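Probable chemoreceptor (Methyl-accepting chemotaxis) transmembrane protein (Rhizobium meliloti, PDB 6D8V) probably serves as a transmembrane chemotaxis receptor whose sensory domain recognises quaternary ammonium compounds such as 1,1-dimethyl-prolinium (stachydrine). Local coordinates at residues 24-29 and 253-258; 136-141 and 196-201. All coordinates share one frame; numbering follows the deposited sequence.

Contact 1 of 2, residues 24-29 and 253-258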
ATOM      1  N   GLY A  24       6.980   9.917   2.314  1.00 60.48           N
ATOM      2  CA  GLY A  24       7.787   9.625   3.485  1.00 55.06           C
ATOM      3  C   GLY A  24       7.267   8.431   4.253  1.00 42.41           C
ATOM      4  O   GLY A  24       7.995   7.469   4.512  1.00 62.03           O
ATOM      5  N   SER A  25       5.988   8.472   4.631  1.00 58.98           N
ATOM      6  CA  SER A  25       5.374   7.328   5.293  1.00 52.35           C
ATOM      7  C   SER A  25       5.619   6.034   4.513  1.00 65.90           C
ATOM      8  O   SER A  25       6.036   5.023   5.097  1.00 64.50           O
ATOM      9  CB  SER A  25       3.879   7.580   5.485  1.00 67.59           C
ATOM     10  OG  SER A  25       3.654   8.823   6.123  1.00 61.71           O
ATOM     11  N   VAL A  26       5.390   6.053   3.190  1.00 47.45           N
ATOM     12  CA  VAL A  26       5.609   4.858   2.373  1.00 51.85           C
ATOM     13  C   VAL A  26       7.064   4.412   2.450  1.00 68.50           C
ATOM     14  O   VAL A  26       7.359   3.242   2.735  1.00 62.94           O
ATOM     15  CB  VAL A  26       5.193   5.103   0.912  1.00 59.07           C
ATOM     16  CG1 VAL A  26       5.738   3.974   0.041  1.00 44.16           C
ATOM     17  CG2 VAL A  26       3.674   5.160   0.785  1.00 51.92           C
ATOM     18  N   GLY A  27       7.994   5.333   2.162  1.00 48.23           N
ATOM     19  CA  GLY A  27       9.409   4.985   2.173  1.00 46.21           C
ATOM     20  C   GLY A  27       9.855   4.394   3.500  1.00 59.20           C
ATOM     21  O   GLY A  27      10.664   3.461   3.543  1.00 74.86           O
ATOM     22  N   GLU A  28       9.310   4.919   4.602  1.00 55.24           N
ATOM     23  CA  GLU A  28       9.679   4.421   5.926  1.00 52.12           C
ATOM     24  C   GLU A  28       9.168   3.001   6.146  1.00 64.51           C
ATOM     25  O   GLU A  28       9.878   2.165   6.727  1.00 54.59           O
ATOM     26  CB  GLU A  28       9.158   5.364   7.016  1.00 59.60           C
ATOM     27  CG  GLU A  28       9.944   6.664   7.120  1.00 87.51           C
ATOM     28  CD  GLU A  28       9.467   7.556   8.248  1.00108.62           C
ATOM     29  OE1 GLU A  28       8.869   8.615   7.964  1.00120.84           O
ATOM     30  OE2 GLU A  28       9.693   7.197   9.420  1.00119.49           O
ATOM     31  N   LEU A  29       7.941   2.703   5.686  1.00 60.13           N
ATOM     32  CA  LEU A  29       7.443   1.331   5.767  1.00 49.10           C
ATOM     33  C   LEU A  29       8.215   0.418   4.827  1.00 62.63           C
ATOM     34  O   LEU A  29       8.589  -0.698   5.207  1.00 71.77           O
ATOM     35  CB  LEU A  29       5.947   1.259   5.443  1.00 59.03           C
ATOM     36  CG  LEU A  29       4.956   1.823   6.458  1.00 67.35           C
ATOM     37  CD1 LEU A  29       3.522   1.411   6.104  1.00 58.10           C
ATOM     38  CD2 LEU A  29       5.311   1.385   7.871  1.00 53.42           C
ATOM     39  N   SER A 253       6.534  10.279  -7.120  1.00 68.81           N
ATOM     40  CA  SER A 253       7.175   8.971  -7.035  1.00 72.23           C
ATOM     41  C   SER A 253       7.253   8.470  -5.599  1.00 62.97           C
ATOM     42  O   SER A 253       7.546   9.230  -4.671  1.00 59.48           O
ATOM     43  CB  SER A 253       8.587   9.024  -7.616  1.00 62.30           C
ATOM     44  OG  SER A 253       8.556   8.955  -9.029  1.00 81.78           O
ATOM     45  N   LEU A 254       7.075   7.205  -5.412  1.00 69.01           N
ATOM     46  CA  LEU A 254       7.082   6.684  -4.108  1.00 59.07           C
ATOM     47  C   LEU A 254       8.418   6.143  -4.001  1.00 79.72           C
ATOM     48  O   LEU A 254       8.915   5.698  -4.970  1.00102.37           O
ATOM     49  CB  LEU A 254       6.139   5.545  -4.021  1.00 55.88           C
ATOM     50  CG  LEU A 254       4.675   5.806  -4.145  1.00 56.81           C
ATOM     51  CD1 LEU A 254       4.034   4.520  -3.861  1.00 45.42           C
ATOM     52  CD2 LEU A 254       4.277   6.788  -3.128  1.00 54.69           C
ATOM     53  N   PRO A 255       9.033   6.228  -2.748  1.00 70.95           N
ATOM     54  CA  PRO A 255      10.442   5.995  -2.773  1.00 54.60           C
ATOM     55  C   PRO A 255      11.063   4.745  -3.208  1.00104.20           C
ATOM     56  O   PRO A 255      11.918   4.923  -4.052  1.00158.02           O
ATOM     57  CB  PRO A 255      10.734   5.982  -1.336  1.00 52.33           C
ATOM     58  CG  PRO A 255      10.087   7.149  -0.914  1.00 64.96           C
ATOM     59  CD  PRO A 255       8.775   6.706  -1.317  1.00 71.27           C
ATOM     60  N   ASP A 256      10.726   3.565  -2.744  1.00 63.78           N
ATOM     61  CA  ASP A 256      11.591   2.450  -3.053  1.00 65.27           C
ATOM     62  C   ASP A 256      11.002   1.368  -3.846  1.00 59.21           C
ATOM     63  O   ASP A 256      11.660   0.478  -4.200  1.00 69.86           O
ATOM     64  CB  ASP A 256      12.136   1.871  -1.796  1.00 94.67           C
ATOM     65  CG  ASP A 256      13.013   2.805  -1.062  1.00114.22           C
ATOM     66  OD1 ASP A 256      13.832   3.422  -1.708  1.00110.13           O
ATOM     67  OD2 ASP A 256      12.922   2.918   0.162  1.00128.22           O
ATOM     68  N   VAL A 257       9.729   1.476  -4.114  1.00 70.71           N
ATOM     69  CA  VAL A 257       8.879   0.421  -4.591  1.00 69.37           C
ATOM     70  C   VAL A 257       8.526   0.612  -6.007  1.00 79.24           C
ATOM     71  O   VAL A 257       7.669   0.034  -6.532  1.00 97.71           O
ATOM     72  CB  VAL A 257       7.626   0.420  -3.825  1.00 75.73           C
ATOM     73  CG1 VAL A 257       7.944   0.146  -2.422  1.00 64.76           C
ATOM     74  CG2 VAL A 257       7.031   1.765  -3.865  1.00 68.49           C
ATOM     75  N   ASN A 258       9.208   1.484  -6.633  1.00 69.55           N
ATOM     76  CA  ASN A 258       9.084   1.620  -8.083  1.00 73.74           C
ATOM     77  C   ASN A 258       7.623   1.815  -8.502  1.00 87.11           C
ATOM     78  O   ASN A 258       6.977   0.939  -9.085  1.00 87.08           O
ATOM     79  CB  ASN A 258       9.695   0.408  -8.789  1.00 76.48           C
ATOM     80  CG  ASN A 258       9.724   0.568 -10.298  1.00 85.29           C
ATOM     81  OD1 ASN A 258      10.009   1.649 -10.819  1.00 89.86           O
ATOM     82  ND2 ASN A 258       9.411  -0.509 -11.010  1.00 90.02           N
TER
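Gly27 and Pro255 make the closest approach between the helix at 24-29 and the chain at 253-258, with their CA atoms 5.2 Å apart. The pyrrolidine ring lies against the helix backbone itself: its CD is 3.8 Å from Gly27 N, and CG stands equally near Gly27 CA. The lack of a side chain at Gly27 makes this possible, because a CB placed there would run into the proline ring. As CD is a carbon, its contact with the amide nitrogen is van der Waals only.

A second group of contacts joins apolar side chains. Val26 points across at the other segment and divides its two methyls between two neighbours. With CG1 anti to the backbone N (chi1 167°), that methyl faces Pro255 CD at 4.3 Å, while CG2 is left facing Leu254 CD2, also at 4.3 Å. Val26 and Leu254 are both buried, whereas Pro255 sits at the solvent edge.

Polar groups add proximity but no bond. Asp256 CG is anti to its carbonyl carbon, which carries the carboxylate toward the helix, where OD2 comes to 4.1 Å from Gly27 O. Both are acceptors, and no hydrogen bond crosses this interface at all. The helix keeps its own pattern beside the proline, Glu28 N bonding to Gly24 O at 2.9 Å.

The contact sets the turn between strands 243-254 and 259-268 against the middle of the long helix 2-45, which runs along both sheets as in double-Cache sensor domains. Beneath it, Val26 and Val257 both touch Ile154 of strand 149-160, Leu254 and Val257 reach Ile136 of strand 135-136, and Leu29, a turn further along, packs on Val170 and Ile172 of strand 163-173.

Contact 2 of 2, residues 136-141 and 196-201. With PBE (1,1-dimethyl-prolinium), chain C.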
ATOM      1  N   ILE A 136       5.127  -2.546  -4.735  1.00 61.96           N
ATOM      2  CA  ILE A 136       3.898  -2.114  -4.077  1.00 68.99           C
ATOM      3  C   ILE A 136       2.706  -2.441  -4.979  1.00 71.99           C
ATOM      4  O   ILE A 136       2.768  -2.277  -6.201  1.00 76.11           O
ATOM      5  CB  ILE A 136       3.958  -0.610  -3.732  1.00 73.89           C
ATOM      6  CG1 ILE A 136       2.769  -0.211  -2.852  1.00 80.79           C
ATOM      7  CG2 ILE A 136       4.034   0.247  -4.993  1.00 52.06           C
ATOM      8  CD1 ILE A 136       2.913   1.166  -2.220  1.00 65.11           C
ATOM      9  N   THR A 137       1.616  -2.900  -4.374  1.00 73.62           N
ATOM     10  CA  THR A 137       0.508  -3.480  -5.121  1.00 75.30           C
ATOM     11  C   THR A 137      -0.576  -2.453  -5.427  1.00 65.34           C
ATOM     12  O   THR A 137      -0.737  -1.440  -4.746  1.00 68.92           O
ATOM     13  CB  THR A 137      -0.127  -4.643  -4.350  1.00 72.45           C
ATOM     14  OG1 THR A 137      -0.841  -4.134  -3.214  1.00 74.90           O
ATOM     15  CG2 THR A 137       0.930  -5.626  -3.885  1.00 67.74           C
ATOM     16  N   GLN A 138      -1.334  -2.739  -6.473  1.00 73.64           N
ATOM     17  CA  GLN A 138      -2.582  -2.035  -6.675  1.00 71.17           C
ATOM     18  C   GLN A 138      -3.521  -2.375  -5.524  1.00 74.46           C
ATOM     19  O   GLN A 138      -3.435  -3.458  -4.935  1.00 67.12           O
ATOM     20  CB  GLN A 138      -3.226  -2.406  -8.014  1.00 83.63           C
ATOM     21  CG  GLN A 138      -2.508  -1.851  -9.240  1.00101.33           C
ATOM     22  CD  GLN A 138      -2.640  -0.344  -9.379  1.00100.33           C
ATOM     23  OE1 GLN A 138      -3.436   0.289  -8.688  1.00103.60           O
ATOM     24  NE2 GLN A 138      -1.854   0.237 -10.278  1.00 94.05           N
ATOM     25  N   PRO A 139      -4.420  -1.460  -5.179  1.00 70.63           N
ATOM     26  CA  PRO A 139      -5.308  -1.708  -4.044  1.00 55.35           C
ATOM     27  C   PRO A 139      -6.128  -2.971  -4.254  1.00 71.70           C
ATOM     28  O   PRO A 139      -6.704  -3.191  -5.325  1.00 67.92           O
ATOM     29  CB  PRO A 139      -6.177  -0.444  -3.994  1.00 66.24           C
ATOM     30  CG  PRO A 139      -6.074   0.145  -5.335  1.00 66.34           C
ATOM     31  CD  PRO A 139      -4.711  -0.179  -5.840  1.00 74.02           C
ATOM     32  N   TYR A 140      -6.163  -3.809  -3.219  1.00 62.49           N
ATOM     33  CA  TYR A 140      -6.863  -5.082  -3.296  1.00 60.41           C
ATOM     34  C   TYR A 140      -7.492  -5.375  -1.944  1.00 78.82           C
ATOM     35  O   TYR A 140      -7.045  -4.870  -0.905  1.00 89.11           O
ATOM     36  CB  TYR A 140      -5.930  -6.229  -3.706  1.00 72.20           C
ATOM     37  CG  TYR A 140      -4.950  -6.612  -2.616  1.00 83.21           C
ATOM     38  CD1 TYR A 140      -3.791  -5.875  -2.410  1.00 83.78           C
ATOM     39  CD2 TYR A 140      -5.189  -7.699  -1.789  1.00 87.11           C
ATOM     40  CE1 TYR A 140      -2.899  -6.207  -1.415  1.00 77.88           C
ATOM     41  CE2 TYR A 140      -4.300  -8.044  -0.790  1.00 77.86           C
ATOM     42  CZ  TYR A 140      -3.156  -7.295  -0.606  1.00 75.49           C
ATOM     43  OH  TYR A 140      -2.264  -7.632   0.391  1.00 64.58           O
ATOM     44  N   LEU A 141      -8.536  -6.198  -1.975  1.00 72.54           N
ATOM     45  CA  LEU A 141      -9.212  -6.624  -0.761  1.00 73.06           C
ATOM     46  C   LEU A 141      -8.461  -7.794  -0.138  1.00 79.85           C
ATOM     47  O   LEU A 141      -8.353  -8.861  -0.748  1.00 83.72           O
ATOM     48  CB  LEU A 141     -10.656  -7.023  -1.071  1.00 64.54           C
ATOM     49  CG  LEU A 141     -11.363  -7.782   0.052  1.00 74.42           C
ATOM     50  CD1 LEU A 141     -11.474  -6.909   1.295  1.00 76.14           C
ATOM     51  CD2 LEU A 141     -12.734  -8.312  -0.348  1.00 69.17           C
ATOM     52  N   SER A 196      -3.904   5.563  -7.550  1.00 76.59           N
ATOM     53  CA  SER A 196      -2.809   4.603  -7.523  1.00 73.69           C
ATOM     54  C   SER A 196      -1.949   4.713  -8.781  1.00 77.51           C
ATOM     55  O   SER A 196      -2.122   5.603  -9.618  1.00 63.44           O
ATOM     56  CB  SER A 196      -3.343   3.181  -7.382  1.00 72.52           C
ATOM     57  OG  SER A 196      -3.837   2.706  -8.626  1.00 73.08           O
ATOM     58  N   GLN A 197      -1.021   3.762  -8.915  1.00 85.95           N
ATOM     59  CA  GLN A 197      -0.110   3.694 -10.053  1.00 70.44           C
ATOM     60  C   GLN A 197      -0.840   3.667 -11.392  1.00 75.89           C
ATOM     61  O   GLN A 197      -0.299   4.128 -12.406  1.00 59.92           O
ATOM     62  CB  GLN A 197       0.754   2.443  -9.915  1.00 61.05           C
ATOM     63  CG  GLN A 197       1.313   2.224  -8.517  1.00 75.93           C
ATOM     64  CD  GLN A 197       0.473   1.290  -7.666  1.00 79.02           C
ATOM     65  OE1 GLN A 197      -0.341   1.736  -6.854  1.00100.78           O
ATOM     66  NE2 GLN A 197       0.682  -0.016  -7.833  1.00 77.78           N
ATOM     67  N   SER A 198      -2.042   3.092 -11.429  1.00 77.68           N
ATOM     68  CA  SER A 198      -2.805   2.959 -12.660  1.00 71.57           C
ATOM     69  C   SER A 198      -4.056   3.822 -12.653  1.00 74.71           C
ATOM     70  O   SER A 198      -4.919   3.664 -13.528  1.00 83.33           O
ATOM     71  CB  SER A 198      -3.169   1.495 -12.900  1.00 76.73           C
ATOM     72  OG  SER A 198      -3.921   0.975 -11.820  1.00 85.87           O
ATOM     73  N   GLY A 199      -4.178   4.729 -11.686  1.00 75.87           N
ATOM     74  CA  GLY A 199      -5.349   5.571 -11.607  1.00 77.90           C
ATOM     75  C   GLY A 199      -6.521   4.962 -10.868  1.00 77.63           C
ATOM     76  O   GLY A 199      -7.640   5.467 -10.991  1.00 70.35           O
ATOM     77  N   LYS A 200      -6.309   3.881 -10.124  1.00 82.38           N
ATOM     78  CA  LYS A 200      -7.354   3.352  -9.261  1.00 72.27           C
ATOM     79  C   LYS A 200      -7.494   4.248  -8.031  1.00 70.15           C
ATOM     80  O   LYS A 200      -6.531   4.893  -7.596  1.00 71.15           O
ATOM     81  CB  LYS A 200      -7.021   1.916  -8.835  1.00 66.52           C
ATOM     82  CG  LYS A 200      -6.611   0.953  -9.947  1.00 63.74           C
ATOM     83  CD  LYS A 200      -7.751   0.014 -10.298  1.00 82.67           C
ATOM     84  CE  LYS A 200      -7.268  -1.275 -10.965  1.00 77.95           C
ATOM     85  NZ  LYS A 200      -6.298  -2.032 -10.111  1.00 90.04           N
ATOM     86  N   TRP A 201      -8.707   4.277  -7.464  1.00 58.29           N
ATOM     87  CA  TRP A 201      -8.998   5.113  -6.299  1.00 54.97           C
ATOM     88  C   TRP A 201      -8.400   4.486  -5.043  1.00 63.03           C
ATOM     89  O   TRP A 201      -8.769   3.366  -4.669  1.00 82.77           O
ATOM     90  CB  TRP A 201     -10.500   5.300  -6.119  1.00 58.14           C
ATOM     91  CG  TRP A 201     -11.165   6.244  -7.076  1.00 74.76           C
ATOM     92  CD1 TRP A 201     -11.787   5.919  -8.254  1.00 73.05           C
ATOM     93  CD2 TRP A 201     -11.321   7.663  -6.920  1.00 76.73           C
ATOM     94  NE1 TRP A 201     -12.315   7.050  -8.843  1.00 76.64           N
ATOM     95  CE2 TRP A 201     -12.040   8.133  -8.049  1.00 82.69           C
ATOM     96  CE3 TRP A 201     -10.925   8.582  -5.942  1.00 56.23           C
ATOM     97  CZ2 TRP A 201     -12.362   9.483  -8.224  1.00 58.64           C
ATOM     98  CZ3 TRP A 201     -11.252   9.923  -6.118  1.00 69.08           C
ATOM     99  CH2 TRP A 201     -11.964  10.357  -7.250  1.00 64.54           C
TER
HETATM  100  N   PBE C 402      -2.031 -10.388   3.103  1.00102.12           N
HETATM  101  CD  PBE C 402      -0.905 -10.223   2.459  1.00 91.91           C
HETATM  102  CA  PBE C 402      -2.999 -10.627   1.956  1.00106.11           C
HETATM  103  CB  PBE C 402      -2.171 -11.617   1.042  1.00111.80           C
HETATM  104  CG  PBE C 402      -0.965 -11.284   1.211  1.00 95.38           C
HETATM  105  CE  PBE C 402      -1.927 -11.554   4.006  1.00110.08           C
HETATM  106  CF  PBE C 402      -2.387  -9.164   3.847  1.00 91.79           C
HETATM  107  C   PBE C 402      -4.291 -11.174   2.302  1.00 93.14           C
HETATM  108  O   PBE C 402      -4.998 -11.702   1.400  1.00 98.64           O
HETATM  109  OXT PBE C 402      -4.735 -11.108   3.479  1.00 97.76           O
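Gln138 reaches across to the turn at 196-201, touching Ser196, Gln197, Ser198 and Lys200. Its CB lies 3.7 Å from Lys200 NZ, and CG passes between that ammonium and Gln197 NE2. The chain then bends (chi2 -70°), laying the terminal amide over the amide of Gln197, the two planes stacked only 6° apart. At the tip OE1 accepts a hydrogen bond from Ser196 OG, modelled at 2.5 Å, a length not to be pressed at this resolution. NE2 lies beside Gln197 CB (3.4 Å) and near Ser198 OG, but the angle there is poor for a bond. The partner is a type I beta turn, Ser196 to Gly199, following strand 191-195 at the edge of the four-stranded sheet; Ser196 OG also accepts Lys200 N (3.1 Å), just past the turn. With an alanine in place of Gln138, Ser196 OG would probably lose this acceptor and the Gln197 amide its stacking mate, leaving that amide held through OE1 by Trp261 NE1. Next along, Pro139 CD packs on Ser196 CB at 3.9 Å. Tyr140 turns to the ligand pocket, where 1,1-dimethyl-prolinium CA sits at the ring edge, 3.5 Å from Tyr140 OH.

Overall arrangement
The centres of the two contacts are about 15 Å apart. Along the chain the order is 24-29, 136-141, 196-201, 253-258, so contact 2 lies wholly within the span that contact 1 closes. Contact 1 joins the turn of the four-stranded sheet to helix 2-45; contact 2 joins the two halves of the sensory domain, setting the 136-141 segment of the seven-stranded sheet against the loop after strand 191-195. They meet through Ile136: Val257 CG2 lies 3.5 Å from Ile136 CG2, and Leu254 CD1 packs on Ile136 CD1. A continuous apolar seam thus runs from Val26 through Leu254 and Val257 to Ile136, four residues before the pocket residue Tyr140.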